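Local coordinates for cortical-lytic enzyme (PDB 4S3J), which acts as an N-acetylglucosaminidase on partially degraded spore cortex peptidoglycan during germination, probably recognising its muramic acid delta-lactam residues, at residues K102-S107 with T426-G431; A125-N130 with A159-Q164; N323-D328 with S406-G411. One frame throughout, in Å; residues are numbered along the deposited sequence.

Contact 1: K102-S107 with T426-G431; sequences KRSVES and TITKKG
Three backbone hydrogen bonds stitch Thr426 and Thr428 to Arg103 and Val105 at the start of strand 104-111 in parallel register, Ser104 beside Thr426 and Val105 beside Ile427. Thr426 N gives its proton to Arg103 O at 3.0 Å, and Thr426 O receives Val105 N at 2.9 Å. The third bond, Thr428 N to Val105 O, is also 2.9 Å and almost straight, 174° at the hydrogen. Thr426 O also lies 3.2 Å from Ser104 CA in a CA-H...O contact, and Thr428 OG1 may add a weak bond to Val105 O.

The charged pair comes next. Glu106 reaches out with its chain extended beyond CG, and the Lys430 chain, bent at chi3 (-115°), crosses it at about a right angle to bring NZ to the carboxylate. Lys430 NZ stands 3.0 Å from Glu106 OE2, on the syn side and 30° out of the carboxylate plane, a salt bridge on the surface; a weak bond to Tyr135 OH is a further tie for this ammonium.

Side-chain packing is modest. Val105 CG1 meets Ile427 CG1 at 4.2 Å in an apolar contact, while the other branch of the isoleucine, CG2, comes to 3.7 Å from Ser107 OG, a hydroxyl bonded to Phe132 O. Lys102 crosses Thr426 at about a right angle, its CE touching the backbone N and OG1, and its NZ bonds to Val422 O.

The short strand 426-427 follows helix 415-424 directly and pairs with the first strand of the barrel; Ile427 rests on Leu421 and Val422 of that helix. Strand 104-111 has its main barrel neighbours in strands 135-143 and 404-408, with Glu106 bonded through its backbone to Gly403 and Ile405, and Ser107 to Thr134 and Tyr135.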
ATOM      1  N   LYS A 102       5.851  -7.849  18.394  1.00 24.66           N
ATOM      2  CA  LYS A 102       5.837  -7.344  17.016  1.00 25.63           C
ATOM      3  C   LYS A 102       6.835  -8.052  16.151  1.00 31.65           C
ATOM      4  O   LYS A 102       7.943  -8.338  16.598  1.00 29.53           O
ATOM      5  CB  LYS A 102       6.166  -5.849  16.991  1.00 25.56           C
ATOM      6  CG  LYS A 102       5.136  -4.964  17.592  1.00 33.18           C
ATOM      7  CD  LYS A 102       5.682  -3.574  17.889  1.00 42.28           C
ATOM      8  CE  LYS A 102       6.049  -2.767  16.702  1.00 43.94           C
ATOM      9  NZ  LYS A 102       6.321  -1.363  17.133  1.00 46.84           N
ATOM     10  N   ARG A 103       6.387  -8.467  14.971  1.00 27.92           N
ATOM     11  CA  ARG A 103       7.304  -8.934  13.927  1.00 30.30           C
ATOM     12  C   ARG A 103       7.765  -7.751  13.084  1.00 25.93           C
ATOM     13  O   ARG A 103       7.164  -6.659  13.120  1.00 21.49           O
ATOM     14  CB  ARG A 103       6.665 -10.025  13.064  1.00 39.92           C
ATOM     15  CG  ARG A 103       5.364  -9.685  12.380  1.00 51.79           C
ATOM     16  CD  ARG A 103       4.808 -10.927  11.697  1.00 72.38           C
ATOM     17  NE  ARG A 103       4.790 -11.073  10.233  1.00 72.93           N
ATOM     18  CZ  ARG A 103       5.562 -10.481   9.320  1.00 54.73           C
ATOM     19  NH1 ARG A 103       6.516  -9.610   9.622  1.00 53.86           N
ATOM     20  NH2 ARG A 103       5.358 -10.798   8.047  1.00 32.23           N
ATOM     21  N   SER A 104       8.885  -7.960  12.391  1.00 22.30           N
ATOM     22  CA  SER A 104       9.472  -6.966  11.505  1.00 23.73           C
ATOM     23  C   SER A 104       8.721  -6.936  10.190  1.00 24.69           C
ATOM     24  O   SER A 104       8.106  -7.928   9.792  1.00 26.08           O
ATOM     25  CB  SER A 104      10.952  -7.264  11.237  1.00 31.83           C
ATOM     26  OG  SER A 104      11.725  -7.054  12.402  1.00 50.04           O
ATOM     27  N   VAL A 105       8.786  -5.795   9.523  1.00 19.82           N
ATOM     28  CA  VAL A 105       8.205  -5.638   8.189  1.00 20.76           C
ATOM     29  C   VAL A 105       9.119  -4.747   7.351  1.00 21.36           C
ATOM     30  O   VAL A 105       9.819  -3.881   7.879  1.00 18.58           O
ATOM     31  CB  VAL A 105       6.764  -5.034   8.273  1.00 22.53           C
ATOM     32  CG1 VAL A 105       6.786  -3.542   8.605  1.00 22.95           C
ATOM     33  CG2 VAL A 105       5.999  -5.275   6.998  1.00 27.45           C
ATOM     34  N   GLU A 106       9.120  -4.956   6.040  1.00 20.12           N
ATOM     35  CA  GLU A 106       9.719  -3.994   5.125  1.00 19.96           C
ATOM     36  C   GLU A 106       8.590  -3.244   4.446  1.00 19.62           C
ATOM     37  O   GLU A 106       7.586  -3.846   4.070  1.00 18.28           O
ATOM     38  CB  GLU A 106      10.642  -4.669   4.103  1.00 19.15           C
ATOM     39  CG  GLU A 106      11.844  -5.323   4.778  1.00 18.45           C
ATOM     40  CD  GLU A 106      12.984  -5.701   3.848  1.00 23.40           C
ATOM     41  OE1 GLU A 106      12.908  -5.426   2.645  1.00 27.93           O
ATOM     42  OE2 GLU A 106      13.983  -6.254   4.349  1.00 35.35           O
ATOM     43  N   SER A 107       8.752  -1.930   4.333  1.00 15.55           N
ATOM     44  CA  SER A 107       7.747  -1.057   3.741  1.00 15.68           C
ATOM     45  C   SER A 107       8.357  -0.297   2.578  1.00 19.04           C
ATOM     46  O   SER A 107       9.494   0.142   2.662  1.00 18.02           O
ATOM     47  CB  SER A 107       7.211  -0.083   4.796  1.00 19.60           C
ATOM     48  OG  SER A 107       8.286   0.659   5.344  1.00 18.90           O
ATOM     49  N   THR A 426       7.588  -3.759  13.683  1.00 19.83           N
ATOM     50  CA  THR A 426       8.864  -3.077  13.713  1.00 20.12           C
ATOM     51  C   THR A 426       9.281  -2.820  12.278  1.00 22.91           C
ATOM     52  O   THR A 426       9.370  -3.745  11.498  1.00 28.11           O
ATOM     53  CB  THR A 426       9.923  -3.918  14.428  1.00 26.76           C
ATOM     54  OG1 THR A 426       9.524  -4.093  15.791  1.00 27.22           O
ATOM     55  CG2 THR A 426      11.253  -3.245  14.389  1.00 30.00           C
ATOM     56  N   ILE A 427       9.452  -1.560  11.907  1.00 20.02           N
ATOM     57  CA  ILE A 427       9.770  -1.229  10.513  1.00 21.06           C
ATOM     58  C   ILE A 427      11.278  -1.332  10.310  1.00 26.42           C
ATOM     59  O   ILE A 427      12.055  -0.629  10.950  1.00 24.19           O
ATOM     60  CB  ILE A 427       9.263   0.178  10.144  1.00 21.48           C
ATOM     61  CG1 ILE A 427       7.735   0.224  10.317  1.00 20.49           C
ATOM     62  CG2 ILE A 427       9.694   0.571   8.746  1.00 23.68           C
ATOM     63  CD1 ILE A 427       7.165   1.576  10.216  1.00 26.79           C
ATOM     64  N   THR A 428      11.679  -2.207   9.398  1.00 23.27           N
ATOM     65  CA  THR A 428      13.082  -2.430   9.101  1.00 24.50           C
ATOM     66  C   THR A 428      13.709  -1.209   8.449  1.00 22.91           C
ATOM     67  O   THR A 428      13.167  -0.667   7.484  1.00 20.69           O
ATOM     68  CB  THR A 428      13.231  -3.633   8.180  1.00 23.04           C
ATOM     69  OG1 THR A 428      12.758  -4.804   8.850  1.00 25.63           O
ATOM     70  CG2 THR A 428      14.690  -3.846   7.754  1.00 28.22           C
ATOM     71  N   LYS A 429      14.842  -0.776   8.991  1.00 24.65           N
ATOM     72  CA  LYS A 429      15.648   0.274   8.380  1.00 24.90           C
ATOM     73  C   LYS A 429      17.016  -0.314   8.061  1.00 24.43           C
ATOM     74  O   LYS A 429      17.667  -0.885   8.934  1.00 29.99           O
ATOM     75  CB  LYS A 429      15.789   1.484   9.297  1.00 28.83           C
ATOM     76  CG  LYS A 429      14.498   2.257   9.527  1.00 33.64           C
ATOM     77  CD  LYS A 429      14.067   2.986   8.262  1.00 33.50           C
ATOM     78  CE  LYS A 429      13.623   4.403   8.547  1.00 35.16           C
ATOM     79  NZ  LYS A 429      13.273   5.136   7.313  1.00 24.40           N
ATOM     80  N   LYS A 430      17.434  -0.190   6.807  1.00 23.43           N
ATOM     81  CA  LYS A 430      18.680  -0.785   6.365  1.00 25.36           C
ATOM     82  C   LYS A 430      19.749   0.265   6.102  1.00 36.04           C
ATOM     83  O   LYS A 430      20.913  -0.080   5.891  1.00 37.36           O
ATOM     84  CB  LYS A 430      18.458  -1.621   5.107  1.00 30.53           C
ATOM     85  CG  LYS A 430      17.504  -2.759   5.353  1.00 37.04           C
ATOM     86  CD  LYS A 430      17.669  -3.859   4.339  1.00 45.16           C
ATOM     87  CE  LYS A 430      16.468  -4.052   3.471  1.00 43.49           C
ATOM     88  NZ  LYS A 430      16.472  -5.449   2.943  1.00 56.65           N
ATOM     89  N   GLY A 431      19.344   1.530   6.053  1.00 40.13           N
ATOM     90  CA  GLY A 431      20.259   2.649   5.881  1.00 52.61           C
ATOM     91  C   GLY A 431      21.256   2.841   7.014  1.00 61.28           C
ATOM     92  O   GLY A 431      21.712   1.892   7.646  1.00 62.56           O
TER

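Contact 2: A125-N130 with A159-Q164; sequences ATRAIN and ANIATQ
Ile161, which gives most of the contact surface of helix 155-164 here, sends its two branches to different partners on helix 120-129. Its CG1 stands anti to the carbonyl carbon (chi1 -73°) and carries CD1 out to the Arg127 side chain, which crosses it at about a right angle. The methyl sits over one face of the guanidinium, with Ile161 CD1 3.9 Å from Arg127 NE and 4.1 Å from CZ, and it also meets the aliphatic part of the arginine, CG, at 4.0 Å. Because the arginine chain runs extended from CG to NE, the CD1 methyl reaches both CG and the guanidinium of the arginine as it passes across, although the residue itself is exposed. The other branch, Ile161 CG2, turns to the methyl of Thr126, CG2 to CG2 at 4.3 Å, a loose apolar touch; the threonine hydroxyl is occupied by Leu122 O within its own helix.

The carbonyl of Ile161 faces Asn130. Asn130 turns its amide across to the neighbouring helix, chi1 -165° setting CG opposite the backbone N, and ND2 ends 2.9 Å from Ile161 O; the angle is too poor for a hydrogen bond, so this is a close polar approach. At Ala162 the other side of the amide makes contact: Asn130 OD1 lies 3.6 Å from Ala162 CA and 4.2 Å from its CB. That oxygen accepts a hydrogen bond from Thr167 OG1, which ties the amide to the turn after the second helix.

These are two successive outer helices of the TIM barrel, packed side by side over the strand that joins them in sequence. Thr126 and Ala162 both touch Leu136 of strand 135-143, and Ala162 also rests on Pro169 of strand 168-177.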
ATOM      1  N   ALA A 125       5.020  15.750   1.861  1.00 15.40           N
ATOM      2  CA  ALA A 125       4.439  14.446   2.158  1.00 16.32           C
ATOM      3  C   ALA A 125       5.529  13.374   2.173  1.00 17.84           C
ATOM      4  O   ALA A 125       5.523  12.494   3.024  1.00 17.44           O
ATOM      5  CB  ALA A 125       3.378  14.091   1.157  1.00 16.44           C
ATOM      6  N   THR A 126       6.479  13.469   1.246  1.00 16.98           N
ATOM      7  CA  THR A 126       7.560  12.497   1.185  1.00 17.96           C
ATOM      8  C   THR A 126       8.389  12.546   2.473  1.00 19.50           C
ATOM      9  O   THR A 126       8.743  11.505   3.036  1.00 17.86           O
ATOM     10  CB  THR A 126       8.474  12.759  -0.033  1.00 18.45           C
ATOM     11  OG1 THR A 126       7.704  12.707  -1.239  1.00 18.34           O
ATOM     12  CG2 THR A 126       9.595  11.724  -0.116  1.00 18.25           C
ATOM     13  N   ARG A 127       8.715  13.748   2.934  1.00 21.81           N
ATOM     14  CA  ARG A 127       9.465  13.885   4.177  1.00 22.20           C
ATOM     15  C   ARG A 127       8.693  13.326   5.373  1.00 18.01           C
ATOM     16  O   ARG A 127       9.303  12.749   6.288  1.00 19.96           O
ATOM     17  CB  ARG A 127       9.821  15.346   4.435  1.00 23.16           C
ATOM     18  CG  ARG A 127      10.809  15.913   3.456  1.00 29.30           C
ATOM     19  CD  ARG A 127      11.393  17.230   3.939  1.00 43.56           C
ATOM     20  NE  ARG A 127      12.413  17.716   3.014  1.00 65.26           N
ATOM     21  CZ  ARG A 127      12.222  18.666   2.100  1.00 73.10           C
ATOM     22  NH1 ARG A 127      11.039  19.256   1.965  1.00 74.85           N
ATOM     23  NH2 ARG A 127      13.225  19.024   1.308  1.00 66.99           N
ATOM     24  N   ALA A 128       7.379  13.527   5.382  1.00 19.04           N
ATOM     25  CA  ALA A 128       6.557  13.072   6.497  1.00 20.11           C
ATOM     26  C   ALA A 128       6.514  11.548   6.563  1.00 22.84           C
ATOM     27  O   ALA A 128       6.508  10.965   7.643  1.00 19.28           O
ATOM     28  CB  ALA A 128       5.139  13.622   6.382  1.00 17.09           C
ATOM     29  N   ILE A 129       6.517  10.909   5.398  1.00 19.87           N
ATOM     30  CA  ILE A 129       6.351   9.459   5.308  1.00 14.59           C
ATOM     31  C   ILE A 129       7.685   8.717   5.421  1.00 15.97           C
ATOM     32  O   ILE A 129       7.730   7.601   5.911  1.00 17.96           O
ATOM     33  CB  ILE A 129       5.613   9.101   3.994  1.00 16.85           C
ATOM     34  CG1 ILE A 129       4.132   9.481   4.161  1.00 19.12           C
ATOM     35  CG2 ILE A 129       5.758   7.620   3.645  1.00 18.91           C
ATOM     36  CD1 ILE A 129       3.286   9.353   2.898  1.00 17.24           C
ATOM     37  N   ASN A 130       8.767   9.357   4.995  1.00 21.04           N
ATOM     38  CA  ASN A 130      10.084   8.704   4.945  1.00 20.93           C
ATOM     39  C   ASN A 130      10.517   7.938   6.213  1.00 18.71           C
ATOM     40  O   ASN A 130      11.131   6.867   6.110  1.00 20.40           O
ATOM     41  CB  ASN A 130      11.166   9.741   4.610  1.00 20.99           C
ATOM     42  CG  ASN A 130      12.471   9.098   4.188  1.00 20.76           C
ATOM     43  OD1 ASN A 130      12.486   8.190   3.354  1.00 19.93           O
ATOM     44  ND2 ASN A 130      13.566   9.529   4.799  1.00 24.18           N
ATOM     45  N   ALA A 159      16.498  11.356  -3.474  1.00 23.03           N
ATOM     46  CA  ALA A 159      17.373  10.313  -2.936  1.00 20.08           C
ATOM     47  C   ALA A 159      17.983  10.733  -1.610  1.00 24.66           C
ATOM     48  O   ALA A 159      18.141   9.911  -0.709  1.00 28.83           O
ATOM     49  CB  ALA A 159      18.472   9.966  -3.921  1.00 23.10           C
ATOM     50  N   ASN A 160      18.342  12.008  -1.496  1.00 26.86           N
ATOM     51  CA  ASN A 160      18.958  12.505  -0.270  1.00 35.59           C
ATOM     52  C   ASN A 160      17.969  12.498   0.897  1.00 28.61           C
ATOM     53  O   ASN A 160      18.349  12.232   2.040  1.00 29.79           O
ATOM     54  CB  ASN A 160      19.499  13.921  -0.471  1.00 55.23           C
ATOM     55  CG  ASN A 160      20.352  14.394   0.698  1.00 77.55           C
ATOM     56  OD1 ASN A 160      21.139  13.633   1.258  1.00 84.54           O
ATOM     57  ND2 ASN A 160      20.178  15.653   1.082  1.00 85.90           N
ATOM     58  N   ILE A 161      16.704  12.788   0.612  1.00 27.38           N
ATOM     59  CA  ILE A 161      15.670  12.712   1.641  1.00 23.70           C
ATOM     60  C   ILE A 161      15.640  11.294   2.205  1.00 24.10           C
ATOM     61  O   ILE A 161      15.600  11.085   3.418  1.00 24.12           O
ATOM     62  CB  ILE A 161      14.284  13.106   1.088  1.00 23.15           C
ATOM     63  CG1 ILE A 161      14.221  14.621   0.869  1.00 24.29           C
ATOM     64  CG2 ILE A 161      13.154  12.678   2.038  1.00 24.00           C
ATOM     65  CD1 ILE A 161      12.975  15.096   0.151  1.00 26.85           C
ATOM     66  N   ALA A 162      15.639  10.319   1.306  1.00 23.26           N
ATOM     67  CA  ALA A 162      15.607   8.925   1.710  1.00 22.04           C
ATOM     68  C   ALA A 162      16.812   8.570   2.577  1.00 26.14           C
ATOM     69  O   ALA A 162      16.657   8.079   3.697  1.00 28.22           O
ATOM     70  CB  ALA A 162      15.553   8.031   0.490  1.00 24.17           C
ATOM     71  N   THR A 163      18.004   8.871   2.058  1.00 26.29           N
ATOM     72  CA  THR A 163      19.266   8.479   2.676  1.00 28.59           C
ATOM     73  C   THR A 163      19.409   9.090   4.071  1.00 29.34           C
ATOM     74  O   THR A 163      19.832   8.419   5.009  1.00 28.99           O
ATOM     75  CB  THR A 163      20.442   8.904   1.764  1.00 23.15           C
ATOM     76  OG1 THR A 163      20.365   8.159   0.546  1.00 32.07           O
ATOM     77  CG2 THR A 163      21.811   8.665   2.421  1.00 32.08           C
ATOM     78  N   GLN A 164      19.030  10.356   4.215  1.00 26.66           N
ATOM     79  CA  GLN A 164      19.123  11.019   5.511  1.00 34.82           C
ATOM     80  C   GLN A 164      18.215  10.394   6.572  1.00 41.89           C
ATOM     81  O   GLN A 164      18.404  10.630   7.761  1.00 33.42           O
ATOM     82  CB  GLN A 164      18.800  12.507   5.367  1.00 43.82           C
ATOM     83  CG  GLN A 164      19.862  13.308   4.601  1.00 65.05           C
ATOM     84  CD  GLN A 164      21.276  13.076   5.111  1.00 72.46           C
ATOM     85  OE1 GLN A 164      22.201  12.857   4.325  1.00 69.62           O
ATOM     86  NE2 GLN A 164      21.449  13.122   6.428  1.00 71.08           N
TER

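Contact 3: N323-D328 with S406-G411; sequences NLYGFD and SYWKIG
Parallel strand pairing combined with side-chain packing joins strand 318-330 to strand 404-408 at the C-terminal, active-site end of the barrel strands, where Asn323 lies beside Trp408. One backbone bond crosses directly: Leu324 N donates to Trp408 O at 2.9 Å, from above the carbonyl plane by 38°. The same oxygen is approached by Asn323 CA in a CA-H...O contact. Trp408 O also lies at the Tyr325 ring edge, near its plane, 3.4 Å from Tyr325 CD1.

Leu324 packs obliquely against Tyr407. Its CD2 comes to 3.6 Å from Tyr407 CD1, while CD1 of the leucine reaches 3.7 Å from Lys409 O; Trp418 of helix 415-424 packs against both Leu324 and Tyr407.

In this family 18 TIM barrel the tryptophan closing the last strand typically floors the substrate cleft. Trp408 fits that place: its side chain is about 8 Å from that of Glu220, the probable proton donor, and the peptide bond following it, to Lys409, is cis. With CG anti to the backbone N (chi1 -171°), its indole swings toward Tyr325; the five-membered ring meets Tyr325 rim to rim, planes at 89°, neither over the face of the other, with Trp408 CD1 3.7 Å from Tyr325 CE1. Phe139 adds an edge-to-face partner to the indole, and Tyr110 meets it too.

Tyr325 is held from within its own segment and beyond. Asn323 CB lies 3.4 Å above one face of its ring, toward the rim, and Asn323 ND2 bonds to Tyr325 O at 2.9 Å, almost within the amide plane. The phenol bonds to Asp285 OD1. Asn323 ND2 also bonds to Glu385 OE2, while its OD1 bonds to Ser297 OG.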
ATOM      1  N   ASN A 323      -2.966   0.047  -2.313  1.00 12.55           N
ATOM      2  CA  ASN A 323      -3.425   1.368  -2.712  1.00 12.65           C
ATOM      3  C   ASN A 323      -3.702   2.231  -1.493  1.00 13.97           C
ATOM      4  O   ASN A 323      -4.238   1.736  -0.487  1.00 14.10           O
ATOM      5  CB  ASN A 323      -4.701   1.249  -3.553  1.00 14.72           C
ATOM      6  CG  ASN A 323      -5.786   0.474  -2.834  1.00 15.34           C
ATOM      7  OD1 ASN A 323      -5.642  -0.740  -2.592  1.00 15.02           O
ATOM      8  ND2 ASN A 323      -6.852   1.166  -2.428  1.00 13.49           N
ATOM      9  N   LEU A 324      -3.360   3.511  -1.585  1.00 12.91           N
ATOM     10  CA  LEU A 324      -3.795   4.473  -0.572  1.00 10.67           C
ATOM     11  C   LEU A 324      -5.011   5.273  -1.070  1.00 12.58           C
ATOM     12  O   LEU A 324      -5.696   5.941  -0.273  1.00 15.04           O
ATOM     13  CB  LEU A 324      -2.637   5.405  -0.196  1.00 13.41           C
ATOM     14  CG  LEU A 324      -1.498   4.737   0.594  1.00 14.90           C
ATOM     15  CD1 LEU A 324      -0.335   5.721   0.750  1.00 20.74           C
ATOM     16  CD2 LEU A 324      -1.997   4.289   1.934  1.00 17.30           C
ATOM     17  N   TYR A 325      -5.295   5.173  -2.366  1.00 12.85           N
ATOM     18  CA  TYR A 325      -6.398   5.902  -2.983  1.00 11.69           C
ATOM     19  C   TYR A 325      -7.697   5.105  -2.987  1.00 12.18           C
ATOM     20  O   TYR A 325      -7.690   3.871  -2.952  1.00 13.41           O
ATOM     21  CB  TYR A 325      -6.041   6.273  -4.436  1.00 13.77           C
ATOM     22  CG  TYR A 325      -5.647   5.052  -5.253  1.00 13.18           C
ATOM     23  CD1 TYR A 325      -4.325   4.595  -5.275  1.00 14.43           C
ATOM     24  CD2 TYR A 325      -6.595   4.335  -5.989  1.00 12.92           C
ATOM     25  CE1 TYR A 325      -3.971   3.467  -5.990  1.00 13.07           C
ATOM     26  CE2 TYR A 325      -6.232   3.201  -6.721  1.00 13.86           C
ATOM     27  CZ  TYR A 325      -4.924   2.781  -6.712  1.00 14.91           C
ATOM     28  OH  TYR A 325      -4.576   1.661  -7.403  1.00 20.33           O
ATOM     29  N   GLY A 326      -8.814   5.836  -3.040  1.00 13.46           N
ATOM     30  CA  GLY A 326     -10.098   5.279  -3.405  1.00 13.57           C
ATOM     31  C   GLY A 326     -10.550   5.969  -4.686  1.00 13.30           C
ATOM     32  O   GLY A 326      -9.791   6.762  -5.268  1.00 12.88           O
ATOM     33  N   PHE A 327     -11.783   5.687  -5.119  1.00 11.61           N
ATOM     34  CA  PHE A 327     -12.368   6.368  -6.281  1.00  9.78           C
ATOM     35  C   PHE A 327     -13.784   6.831  -5.978  1.00 10.96           C
ATOM     36  O   PHE A 327     -14.504   6.203  -5.193  1.00 11.09           O
ATOM     37  CB  PHE A 327     -12.408   5.462  -7.509  1.00 12.89           C
ATOM     38  CG  PHE A 327     -11.053   5.179  -8.112  1.00 13.78           C
ATOM     39  CD1 PHE A 327     -10.331   6.181  -8.733  1.00 13.98           C
ATOM     40  CD2 PHE A 327     -10.526   3.918  -8.040  1.00 13.73           C
ATOM     41  CE1 PHE A 327      -9.072   5.915  -9.293  1.00 15.42           C
ATOM     42  CE2 PHE A 327      -9.279   3.634  -8.588  1.00 17.09           C
ATOM     43  CZ  PHE A 327      -8.554   4.646  -9.213  1.00 19.74           C
ATOM     44  N   ASP A 328     -14.148   7.932  -6.622  1.00 10.72           N
ATOM     45  CA  ASP A 328     -15.490   8.491  -6.609  1.00 11.02           C
ATOM     46  C   ASP A 328     -16.028   8.314  -8.029  1.00 13.38           C
ATOM     47  O   ASP A 328     -15.498   8.915  -8.967  1.00 13.74           O
ATOM     48  CB  ASP A 328     -15.436   9.964  -6.180  1.00  9.58           C
ATOM     49  CG  ASP A 328     -16.798  10.643  -6.180  1.00 15.68           C
ATOM     50  OD1 ASP A 328     -17.701  10.223  -6.939  1.00 17.89           O
ATOM     51  OD2 ASP A 328     -16.947  11.630  -5.436  1.00 15.21           O
ATOM     52  N   SER A 406       3.906  -2.532  -0.051  1.00 16.12           N
ATOM     53  CA  SER A 406       4.335  -1.489  -0.959  1.00 14.49           C
ATOM     54  C   SER A 406       3.175  -0.563  -1.285  1.00 13.19           C
ATOM     55  O   SER A 406       2.188  -0.985  -1.869  1.00 14.71           O
ATOM     56  CB  SER A 406       4.906  -2.121  -2.239  1.00 16.00           C
ATOM     57  OG  SER A 406       5.312  -1.144  -3.173  1.00 18.49           O
ATOM     58  N   TYR A 407       3.316   0.704  -0.918  1.00 13.28           N
ATOM     59  CA  TYR A 407       2.220   1.666  -1.027  1.00 13.80           C
ATOM     60  C   TYR A 407       2.255   2.505  -2.305  1.00 15.52           C
ATOM     61  O   TYR A 407       3.266   3.138  -2.606  1.00 16.01           O
ATOM     62  CB  TYR A 407       2.264   2.598   0.154  1.00 13.83           C
ATOM     63  CG  TYR A 407       1.888   1.996   1.485  1.00 13.69           C
ATOM     64  CD1 TYR A 407       0.543   1.764   1.815  1.00 14.16           C
ATOM     65  CD2 TYR A 407       2.844   1.697   2.435  1.00 13.44           C
ATOM     66  CE1 TYR A 407       0.188   1.244   3.059  1.00 13.45           C
ATOM     67  CE2 TYR A 407       2.493   1.177   3.696  1.00 13.02           C
ATOM     68  CZ  TYR A 407       1.166   0.951   3.997  1.00 14.30           C
ATOM     69  OH  TYR A 407       0.767   0.463   5.237  1.00 15.67           O
ATOM     70  N   TRP A 408       1.125   2.549  -3.015  1.00 14.23           N
ATOM     71  CA  TRP A 408       0.907   3.471  -4.133  1.00 14.44           C
ATOM     72  C   TRP A 408      -0.205   4.446  -3.715  1.00 14.43           C
ATOM     73  O   TRP A 408      -1.370   4.030  -3.625  1.00 15.35           O
ATOM     74  CB  TRP A 408       0.489   2.742  -5.411  1.00 16.61           C
ATOM     75  CG  TRP A 408       0.472   3.674  -6.601  1.00 15.01           C
ATOM     76  CD1 TRP A 408      -0.536   4.509  -6.977  1.00 13.99           C
ATOM     77  CD2 TRP A 408       1.529   3.882  -7.534  1.00 14.83           C
ATOM     78  NE1 TRP A 408      -0.178   5.217  -8.104  1.00 16.74           N
ATOM     79  CE2 TRP A 408       1.092   4.854  -8.455  1.00 16.14           C
ATOM     80  CE3 TRP A 408       2.811   3.348  -7.679  1.00 14.25           C
ATOM     81  CZ2 TRP A 408       1.880   5.297  -9.512  1.00 15.27           C
ATOM     82  CZ3 TRP A 408       3.593   3.794  -8.731  1.00 16.09           C
ATOM     83  CH2 TRP A 408       3.126   4.760  -9.626  1.00 17.41           C
ATOM     84  N   LYS A 409       0.084   5.720  -3.459  1.00 15.33           N
ATOM     85  CA  LYS A 409       1.378   6.386  -3.591  1.00 14.31           C
ATOM     86  C   LYS A 409       1.388   7.564  -2.622  1.00 16.60           C
ATOM     87  O   LYS A 409       0.344   7.937  -2.079  1.00 16.08           O
ATOM     88  CB  LYS A 409       1.623   6.888  -5.028  1.00 16.15           C
ATOM     89  CG  LYS A 409       0.544   7.858  -5.534  1.00 16.96           C
ATOM     90  CD  LYS A 409       0.932   8.484  -6.893  1.00 17.64           C
ATOM     91  CE  LYS A 409      -0.198   9.319  -7.455  1.00 26.27           C
ATOM     92  NZ  LYS A 409       0.200  10.064  -8.695  1.00 27.77           N
ATOM     93  N   ILE A 410       2.558   8.156  -2.428  1.00 14.25           N
ATOM     94  CA  ILE A 410       2.720   9.355  -1.612  1.00 15.54           C
ATOM     95  C   ILE A 410       1.886  10.492  -2.202  1.00 15.97           C
ATOM     96  O   ILE A 410       1.796  10.644  -3.413  1.00 15.44           O
ATOM     97  CB  ILE A 410       4.223   9.725  -1.523  1.00 16.31           C
ATOM     98  CG1 ILE A 410       4.976   8.649  -0.743  1.00 15.63           C
ATOM     99  CG2 ILE A 410       4.429  11.116  -0.880  1.00 15.70           C
ATOM    100  CD1 ILE A 410       6.485   8.740  -0.858  1.00 17.01           C
ATOM    101  N   GLY A 411       1.237  11.271  -1.332  1.00 14.22           N
ATOM    102  CA  GLY A 411       0.450  12.416  -1.756  1.00 15.67           C
ATOM    103  C   GLY A 411      -1.046  12.237  -1.581  1.00 17.22           C
ATOM    104  O   GLY A 411      -1.842  13.022  -2.127  1.00 19.50           O
TER

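In the fold
From the N-terminal LysM domains the chain enters the barrel at 102-107, and contact 1 closes only when the C-terminal tail returns at 426-431, so it spans the whole catalytic domain and encloses the other two. Contact 2 closes a short loop early on, pairing the first two outer helices across strand 135-143. Contact 3 follows in series, its loop holding strands 341-343, 360-362, 367-373 and 379-383, and joins the last two barrel strands; strand 404-408 then closes the barrel against strand 104-111. Contacts 1 and 2 meet where Lys429 NZ bonds to Asn130 O; Ile410 of contact 3 packs on Ala125, Thr126 and Ile129. Contacts 1 and 3 do not touch.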